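Local coordinates for protein exonuclease (Laribacter hongkongensis, PDB 3SYY) that digests double-stranded DNA with strict 5'-to-3' polarity as an alkaline, probably magnesium-dependent exonuclease of the lambda-exonuclease-like PDDEXK family, at residues Ser100-Val105 / Leu110-Cys115; Lys136-Gln141 / Cys150-Tyr155. One frame throughout, in Å; residues are numbered along the deposited sequence.

Contact 1 (Ser100-Val105 / Leu110-Cys115). With MG (magnesium ion), chain B.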
loop_
_atom_site.group_PDB
_atom_site.type_symbol
_atom_site.label_atom_id
_atom_site.label_comp_id
_atom_site.label_asym_id
_atom_site.label_seq_id
_atom_site.Cartn_x
_atom_site.Cartn_y
_atom_site.Cartn_z
ATOM N N SER A 100 -8.673 -20.402 17.935
ATOM C CA SER A 100 -7.994 -21.438 17.238
ATOM C C SER A 100 -6.526 -21.496 17.722
ATOM O O SER A 100 -5.623 -20.966 17.046
ATOM C CB SER A 100 -8.068 -21.150 15.744
ATOM O OG SER A 100 -7.615 -22.275 15.034
ATOM N N PRO A 101 -6.275 -22.128 18.892
ATOM C CA PRO A 101 -4.864 -22.168 19.304
ATOM C C PRO A 101 -4.054 -23.039 18.327
ATOM O O PRO A 101 -4.627 -23.847 17.603
ATOM C CB PRO A 101 -4.903 -22.732 20.741
ATOM C CG PRO A 101 -6.259 -23.382 20.905
ATOM C CD PRO A 101 -7.194 -22.779 19.856
ATOM N N ASP A 102 -2.739 -22.830 18.271
ATOM C CA ASP A 102 -1.872 -23.636 17.431
ATOM C C ASP A 102 -1.577 -25.037 18.028
ATOM O O ASP A 102 -1.001 -25.873 17.361
ATOM C CB ASP A 102 -0.570 -22.871 17.156
ATOM C CG ASP A 102 -0.803 -21.647 16.253
ATOM O OD1 ASP A 102 -1.720 -21.725 15.425
ATOM O OD2 ASP A 102 -0.142 -20.629 16.420
ATOM N N GLY A 103 -1.990 -25.290 19.256
ATOM C CA GLY A 103 -1.923 -26.676 19.775
ATOM C C GLY A 103 -2.457 -26.754 21.189
ATOM O O GLY A 103 -2.396 -25.787 21.927
ATOM N N LEU A 104 -3.012 -27.905 21.549
ATOM C CA LEU A 104 -3.255 -28.222 22.981
ATOM C C LEU A 104 -2.003 -28.869 23.546
ATOM O O LEU A 104 -1.456 -29.808 22.952
ATOM C CB LEU A 104 -4.404 -29.213 23.111
ATOM C CG LEU A 104 -5.784 -28.839 22.523
ATOM C CD1 LEU A 104 -6.864 -29.797 23.064
ATOM C CD2 LEU A 104 -6.162 -27.393 22.800
ATOM N N VAL A 105 -1.553 -28.366 24.674
ATOM C CA VAL A 105 -0.310 -28.862 25.284
ATOM C C VAL A 105 -0.687 -29.535 26.601
ATOM O O VAL A 105 -1.234 -28.894 27.497
ATOM C CB VAL A 105 0.694 -27.751 25.584
ATOM C CG1 VAL A 105 2.024 -28.343 26.063
ATOM C CG2 VAL A 105 0.939 -26.875 24.332
ATOM N N LEU A 110 -1.482 -24.613 26.265
ATOM C CA LEU A 110 -1.760 -24.282 24.886
ATOM C C LEU A 110 -0.440 -23.814 24.298
ATOM O O LEU A 110 0.442 -23.485 25.035
ATOM C CB LEU A 110 -2.719 -23.075 24.863
ATOM C CG LEU A 110 -4.152 -23.304 25.384
ATOM C CD1 LEU A 110 -4.899 -21.991 25.428
ATOM C CD2 LEU A 110 -4.851 -24.238 24.488
ATOM N N ILE A 111 -0.341 -23.757 22.971
ATOM C CA ILE A 111 0.788 -23.075 22.327
ATOM C C ILE A 111 0.183 -22.114 21.282
ATOM O O ILE A 111 -0.799 -22.467 20.639
ATOM C CB ILE A 111 1.773 -24.095 21.674
ATOM C CG1 ILE A 111 2.888 -23.402 20.885
ATOM C CG2 ILE A 111 1.025 -25.116 20.836
ATOM C CD1 ILE A 111 4.004 -24.346 20.411
ATOM N N GLU A 112 0.746 -20.918 21.181
ATOM C CA GLU A 112 0.405 -19.975 20.069
ATOM C C GLU A 112 1.773 -19.665 19.454
ATOM O O GLU A 112 2.696 -19.274 20.178
ATOM C CB GLU A 112 -0.203 -18.676 20.621
ATOM C CG GLU A 112 -0.300 -17.535 19.501
ATOM C CD GLU A 112 -1.172 -17.977 18.316
ATOM O OE1 GLU A 112 -2.073 -18.839 18.524
ATOM O OE2 GLU A 112 -0.950 -17.503 17.129
ATOM N N ILE A 113 1.897 -19.907 18.156
ATOM C CA ILE A 113 3.147 -19.751 17.417
ATOM C C ILE A 113 3.126 -18.505 16.503
ATOM O O ILE A 113 2.169 -18.300 15.727
ATOM C CB ILE A 113 3.345 -20.982 16.532
ATOM C CG1 ILE A 113 3.545 -22.258 17.408
ATOM C CG2 ILE A 113 4.558 -20.800 15.546
ATOM C CD1 ILE A 113 3.490 -23.531 16.591
ATOM N N LYS A 114 4.197 -17.704 16.564
ATOM C CA LYS A 114 4.415 -16.671 15.541
ATOM C C LYS A 114 5.690 -16.988 14.763
ATOM O O LYS A 114 6.737 -17.399 15.362
ATOM C CB LYS A 114 4.517 -15.285 16.191
ATOM C CG LYS A 114 3.393 -14.897 17.149
ATOM C CD LYS A 114 2.011 -15.042 16.533
ATOM C CE LYS A 114 0.897 -14.544 17.506
ATOM N NZ LYS A 114 -0.477 -14.853 16.874
ATOM N N CYS A 115 5.636 -16.791 13.436
ATOM C CA CYS A 115 6.822 -16.864 12.590
ATOM C C CYS A 115 6.911 -15.583 11.755
ATOM O O CYS A 115 6.567 -15.605 10.571
ATOM C CB CYS A 115 6.732 -18.052 11.646
ATOM S SG CYS A 115 6.775 -19.718 12.561
HETATM MG MG MG B . -0.191 -18.553 15.215
HETATM O O HOH W 1 -1.142 -19.828 13.602
HETATM O O HOH W 2 -0.384 -16.510 14.076
#
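D102 meets E112 and I113 across a beta hairpin, strands 103-105 and 109-114, at the magnesium site of a PDDEXK nuclease fold. P101 and D102 supply the PD of the motif, and E112, I113 and K114 supply its E-x-K. The strands run antiparallel, their axes 4.7 Å apart at closest approach. I111 N gives G103 O a backbone bond of 3.1 Å. P101 CG and L104 CD2 both pack on L110 CD2, and V105 CG2 lies against I111 CG2.

The metal end is polar. D102 CG is anti to its own carbonyl carbon (chi1 -69°), which sends the carboxylate across to the second strand. D102 OD2 then has two tasks. D102 OD2 binds magnesium at 2.4 Å. The anti lone pair of D102 OD2 also takes the I113 N-H in a nearly straight bond of 2.8 Å (166°). This bond probably fixes the carboxylate's rotation. E112 OE2, I113 O and two waters also bind the metal. The close acidic oxygens of D102 and E112 are thus bridged by the cation. S100 and E112 take part in a second magnesium site. The hydroxyl S100 OG is hydrogen-bonded to R12. K114 curls back along its own strand, bent at chi2. Its NZ meets E112 OE2 at 2.7 Å in a salt bridge, arriving from above the carboxylate plane.

Contact 2 (Lys136-Gln141 / Cys150-Tyr155); sequences KQMQTQ and CDFVSY
Helix 136-141 and strand 150-155 run roughly antiparallel, at 147°, with 9.6 Å between their axes at closest approach. The nearest backbone pair is M138 and C150, with CA atoms 6.6 Å apart. The interface is small and buried, and it is made by side chains at the start of the strand segment.

M138 carries most of it. Its CG is anti to the carbonyl carbon (chi1 -76°), and the chain runs from there toward the sheet before bending at chi3. M138 CG and SD both lie beside the thiol of C150, with CG 3.7 Å from C150 SG. Beyond the bend, M138 CE comes obliquely to the F152 ring, 3.7 Å from F152 CD2. M138 SD sits at the edge of that ring, 5.1 Å from its centroid, in a Met-aromatic contact. The two side chains cross at about a right angle. I170 of strand 165-171 also touches M138.

C150 SG is anti to its backbone N (chi1 -180°). This turns the sulfur to the helix, where the end of Q141 reaches it too.

The arrangement is a helix packed on a mixed beta sheet, as in the alpha/beta core of PDDEXK nucleases, with the side chain of Q141 about 4 Å from a bound magnesium ion.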
loop_
_atom_site.group_PDB
_atom_site.type_symbol
_atom_site.label_atom_id
_atom_site.label_comp_id
_atom_site.label_asym_id
_atom_site.label_seq_id
_atom_site.Cartn_x
_atom_site.Cartn_y
_atom_site.Cartn_z
ATOM N N LYS A 136 -4.125 -10.594 24.399
ATOM C CA LYS A 136 -5.579 -10.710 24.255
ATOM C C LYS A 136 -5.976 -11.968 23.511
ATOM O O LYS A 136 -6.880 -12.658 23.931
ATOM C CB LYS A 136 -6.178 -9.478 23.593
ATOM C CG LYS A 136 -6.066 -8.235 24.528
ATOM C CD LYS A 136 -6.583 -6.995 23.879
ATOM C CE LYS A 136 -6.611 -5.861 24.915
ATOM N NZ LYS A 136 -5.207 -5.312 25.044
ATOM N N GLN A 137 -5.251 -12.295 22.456
ATOM C CA GLN A 137 -5.505 -13.504 21.689
ATOM C C GLN A 137 -5.384 -14.750 22.590
ATOM O O GLN A 137 -6.230 -15.630 22.598
ATOM C CB GLN A 137 -4.488 -13.595 20.561
ATOM C CG GLN A 137 -4.650 -14.861 19.760
ATOM C CD GLN A 137 -3.593 -15.006 18.688
ATOM O OE1 GLN A 137 -2.563 -14.324 18.702
ATOM N NE2 GLN A 137 -3.867 -15.859 17.721
ATOM N N MET A 138 -4.293 -14.808 23.352
ATOM C CA MET A 138 -4.042 -15.986 24.160
ATOM C C MET A 138 -4.981 -16.085 25.363
ATOM O O MET A 138 -5.375 -17.183 25.721
ATOM C CB MET A 138 -2.586 -15.994 24.606
ATOM C CG MET A 138 -1.633 -16.426 23.419
ATOM S SD MET A 138 0.101 -16.386 23.946
ATOM C CE MET A 138 0.455 -14.720 24.299
ATOM N N GLN A 139 -5.329 -14.963 25.966
ATOM C CA GLN A 139 -6.312 -15.020 27.082
ATOM C C GLN A 139 -7.637 -15.510 26.541
ATOM O O GLN A 139 -8.327 -16.291 27.201
ATOM C CB GLN A 139 -6.453 -13.678 27.792
ATOM C CG GLN A 139 -5.182 -13.260 28.585
ATOM C CD GLN A 139 -4.870 -14.245 29.772
ATOM O OE1 GLN A 139 -5.707 -15.099 30.130
ATOM N NE2 GLN A 139 -3.657 -14.140 30.326
ATOM N N THR A 140 -7.994 -15.086 25.314
ATOM C CA THR A 140 -9.215 -15.562 24.668
ATOM C C THR A 140 -9.169 -17.022 24.340
ATOM O O THR A 140 -10.182 -17.729 24.458
ATOM C CB THR A 140 -9.476 -14.805 23.332
ATOM O OG1 THR A 140 -9.590 -13.402 23.606
ATOM C CG2 THR A 140 -10.740 -15.332 22.635
ATOM N N GLN A 141 -8.012 -17.505 23.901
ATOM C CA GLN A 141 -7.874 -18.938 23.631
ATOM C C GLN A 141 -8.095 -19.745 24.944
ATOM O O GLN A 141 -8.780 -20.779 24.936
ATOM C CB GLN A 141 -6.473 -19.239 23.082
ATOM C CG GLN A 141 -6.272 -18.933 21.630
ATOM C CD GLN A 141 -4.770 -18.816 21.275
ATOM O OE1 GLN A 141 -4.408 -18.598 20.114
ATOM N NE2 GLN A 141 -3.920 -18.991 22.266
ATOM N N CYS A 150 -0.655 -20.590 28.270
ATOM C CA CYS A 150 -0.349 -20.734 26.839
ATOM C C CYS A 150 1.110 -20.332 26.708
ATOM O O CYS A 150 1.526 -19.307 27.211
ATOM C CB CYS A 150 -1.188 -19.778 26.003
ATOM S SG CYS A 150 -0.850 -19.934 24.210
ATOM N N ASP A 151 1.879 -21.190 26.066
ATOM C CA ASP A 151 3.284 -20.893 25.784
ATOM C C ASP A 151 3.297 -20.130 24.443
ATOM O O ASP A 151 2.825 -20.620 23.432
ATOM C CB ASP A 151 4.036 -22.207 25.614
ATOM C CG ASP A 151 4.613 -22.735 26.966
ATOM O OD1 ASP A 151 4.698 -21.937 27.926
ATOM O OD2 ASP A 151 4.920 -23.940 27.050
ATOM N N PHE A 152 3.813 -18.932 24.476
ATOM C CA PHE A 152 3.915 -18.123 23.272
ATOM C C PHE A 152 5.272 -18.418 22.649
ATOM O O PHE A 152 6.286 -18.271 23.319
ATOM C CB PHE A 152 3.876 -16.677 23.702
ATOM C CG PHE A 152 4.118 -15.717 22.567
ATOM C CD1 PHE A 152 5.400 -15.207 22.324
ATOM C CD2 PHE A 152 3.064 -15.326 21.745
ATOM C CE1 PHE A 152 5.624 -14.280 21.261
ATOM C CE2 PHE A 152 3.271 -14.392 20.695
ATOM C CZ PHE A 152 4.571 -13.903 20.428
ATOM N N VAL A 153 5.294 -18.913 21.423
ATOM C CA VAL A 153 6.554 -19.252 20.746
ATOM C C VAL A 153 6.713 -18.261 19.591
ATOM O O VAL A 153 5.749 -18.063 18.830
ATOM C CB VAL A 153 6.473 -20.669 20.162
ATOM C CG1 VAL A 153 7.734 -21.009 19.270
ATOM C CG2 VAL A 153 6.351 -21.716 21.337
ATOM N N SER A 154 7.891 -17.626 19.491
ATOM C CA SER A 154 8.298 -16.938 18.252
ATOM C C SER A 154 9.488 -17.702 17.636
ATOM O O SER A 154 10.396 -18.148 18.376
ATOM C CB SER A 154 8.623 -15.474 18.573
ATOM O OG SER A 154 9.003 -14.715 17.432
ATOM N N TYR A 155 9.469 -17.926 16.315
ATOM C CA TYR A 155 10.496 -18.741 15.666
ATOM C C TYR A 155 10.945 -18.136 14.338
ATOM O O TYR A 155 10.101 -17.795 13.473
ATOM C CB TYR A 155 9.947 -20.116 15.390
ATOM C CG TYR A 155 10.885 -21.076 14.735
ATOM C CD1 TYR A 155 11.948 -21.652 15.453
ATOM C CD2 TYR A 155 10.684 -21.482 13.417
ATOM C CE1 TYR A 155 12.811 -22.556 14.824
ATOM C CE2 TYR A 155 11.529 -22.384 12.794
ATOM C CZ TYR A 155 12.584 -22.925 13.514
ATOM O OH TYR A 155 13.397 -23.796 12.861
#

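Overall arrangement
The two contacts come in series along the chain, contact 1 first, and their centres lie about 7 Å apart. They share one mixed sheet, in which strand 109-114 of contact 1 runs parallel to its neighbour, strand 149-155 of contact 2. Helices 118-127 and 132-145 lie in the chain between these two parallel neighbours, a beta-alpha-beta crossover with two helices in the connection. The joint between the contacts is direct. K114 N is hydrogen-bonded to V153 O, and K114 NZ to Q137 OE1, both at 2.8 Å. Contact 1 holds the metal ligands. Contact 2 packs the helix beside them, and Q137 of that helix holds K114, which in turn pairs with the metal ligand E112.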